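Side-chain contact in erythromycin C-12 hydroxylase (PDB 2JJN), which hydroxylates the macrolactone ring of erythromycin D at C-12 to give erythromycin C, using a heme b iron, molecular oxygen and NADPH: residues 252-257 / 262-267. The protein carries 2 engineered substitutions. Residues are numbered along the deposited sequence; the frame is centred on the assembly and turned at random.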
# COMPACT_ATOMS: atom_id res chain seq x y z
N ASN A 252 7.63 8.46 -2.02
CA ASN A 252 8.85 7.66 -2.12
C ASN A 252 9.50 7.83 -3.47
O ASN A 252 10.73 7.84 -3.55
CB ASN A 252 8.53 6.18 -1.85
CG ASN A 252 8.22 5.95 -0.34
OD1 ASN A 252 8.31 6.89 0.47
ND2 ASN A 252 7.93 4.69 0.03
N ILE A 253 8.69 7.98 -4.52
CA ILE A 253 9.26 8.13 -5.87
C ILE A 253 9.98 9.46 -5.91
O ILE A 253 11.13 9.51 -6.35
CB ILE A 253 8.09 8.14 -6.91
CG1 ILE A 253 7.60 6.69 -7.12
CG2 ILE A 253 8.55 8.75 -8.21
CD1 ILE A 253 6.30 6.61 -7.92
N VAL A 254 9.36 10.53 -5.44
CA VAL A 254 10.08 11.81 -5.52
C VAL A 254 11.31 11.85 -4.62
O VAL A 254 12.40 12.35 -5.02
CB VAL A 254 9.12 12.98 -5.18
CG1 VAL A 254 9.92 14.30 -5.11
CG2 VAL A 254 8.03 13.01 -6.26
N ARG A 255 11.20 11.26 -3.42
CA ARG A 255 12.38 11.17 -2.54
C ARG A 255 13.54 10.39 -3.16
O ARG A 255 14.72 10.81 -3.09
CB ARG A 255 12.00 10.51 -1.21
CG ARG A 255 11.34 11.35 -0.21
CD ARG A 255 11.75 10.71 1.18
NE ARG A 255 11.02 9.46 1.34
CZ ARG A 255 11.38 8.41 2.10
NH1 ARG A 255 12.56 8.34 2.73
NH2 ARG A 255 10.52 7.39 2.18
N THR A 256 13.18 9.30 -3.84
CA THR A 256 14.23 8.44 -4.42
C THR A 256 14.89 9.09 -5.65
O THR A 256 16.12 9.06 -5.81
CB THR A 256 13.67 7.08 -4.73
OG1 THR A 256 13.06 6.53 -3.55
CG2 THR A 256 14.80 6.14 -5.15
N LEU A 257 14.06 9.69 -6.51
CA LEU A 257 14.63 10.44 -7.62
C LEU A 257 15.48 11.61 -7.14
O LEU A 257 16.50 11.92 -7.77
CB LEU A 257 13.54 10.94 -8.56
CG LEU A 257 12.76 9.86 -9.26
CD1 LEU A 257 11.57 10.48 -10.07
CD2 LEU A 257 13.72 9.12 -10.24
N ALA A 262 19.88 12.28 -11.69
CA ALA A 262 20.10 12.14 -13.14
C ALA A 262 18.86 11.56 -13.79
O ALA A 262 18.62 11.77 -14.99
CB ALA A 262 21.33 11.25 -13.42
N HIS A 263 18.05 10.80 -13.02
CA HIS A 263 16.87 10.17 -13.62
C HIS A 263 15.79 11.15 -14.02
O HIS A 263 14.97 10.82 -14.87
CB HIS A 263 16.26 9.09 -12.70
CG HIS A 263 17.14 7.89 -12.57
ND1 HIS A 263 17.19 6.89 -13.53
CD2 HIS A 263 18.02 7.54 -11.61
CE1 HIS A 263 18.08 5.98 -13.16
NE2 HIS A 263 18.59 6.34 -12.00
N TRP A 264 15.76 12.32 -13.40
CA TRP A 264 14.76 13.30 -13.82
C TRP A 264 14.91 13.65 -15.30
O TRP A 264 13.94 13.65 -16.04
CB TRP A 264 14.85 14.58 -13.00
CG TRP A 264 14.47 14.48 -11.59
CD1 TRP A 264 15.30 14.62 -10.51
CD2 TRP A 264 13.13 14.34 -11.05
NE1 TRP A 264 14.57 14.58 -9.32
CE2 TRP A 264 13.24 14.39 -9.63
CE3 TRP A 264 11.86 14.20 -11.63
CZ2 TRP A 264 12.14 14.30 -8.78
CZ3 TRP A 264 10.73 14.12 -10.75
CH2 TRP A 264 10.89 14.20 -9.35
N ASP A 265 16.14 13.99 -15.73
CA ASP A 265 16.32 14.36 -17.13
C ASP A 265 16.13 13.15 -18.04
O ASP A 265 15.62 13.29 -19.17
CB ASP A 265 17.71 14.99 -17.35
CG ASP A 265 17.76 16.46 -16.94
OD1 ASP A 265 16.72 17.09 -16.61
OD2 ASP A 265 18.88 17.03 -17.02
N ALA A 266 16.53 11.98 -17.56
CA ALA A 266 16.36 10.76 -18.39
C ALA A 266 14.89 10.50 -18.72
O ALA A 266 14.50 10.18 -19.87
CB ALA A 266 16.98 9.60 -17.71
N ALA A 267 14.04 10.68 -17.70
CA ALA A 267 12.61 10.44 -17.87
C ALA A 267 11.95 11.57 -18.67
O ALA A 267 10.96 11.34 -19.37
CB ALA A 267 11.94 10.32 -16.49
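Leu257 and Trp264 carry most of this contact, the leucine lying against one face of the indole. Two atoms of the leucine do so at separate points. CB of Leu257 stands 3.5 Å above the ring plane of Trp264, nearer the edge of the ring than its middle, and 3.6 Å from CE2 of Trp264. CD1 of Leu257 makes the CH-pi contact proper: it lies 3.8 Å from the centroid of the six-membered ring of Trp264 and only 12° off the ring normal, hence almost directly over the face. The leucine reaches it because its CG is turned away from the backbone carbonyl carbon, on the backbone N side, and CD1 is trans to CA (chi2 174°), which carries it out over the six-membered ring. The other methyl, CD2 of Leu257, meets CB of His263 at 3.5 Å, so the two methyls divide between neighbouring residues, CD1 on Trp264 and CD2 on His263. The imidazole itself packs edge-to-face with Phe332. Val254, about one helical turn before Leu257, adds a looser apolar contact, its CG1 being 4.3 Å from CZ2 of Trp264.

The short helical segments approach to 10.5 Å between axes, at 111° between their directions, and belong to helices 228-259 and 262-269, joined by a short connection. In cytochrome P450 nomenclature the first is the long helix I, here near its C-terminal end, and the second the short helix J that follows it. Helix 356-374 joins the packing, with Leu367 against Leu257 and Ile371 against both Trp264 and Ala267.

No hydrogen bond or salt bridge links the two segments. With Leu257 and Trp264 both buried, the chemistry implies cohesion by dispersion and CH-pi attraction, away from the annotated heme and substrate sites.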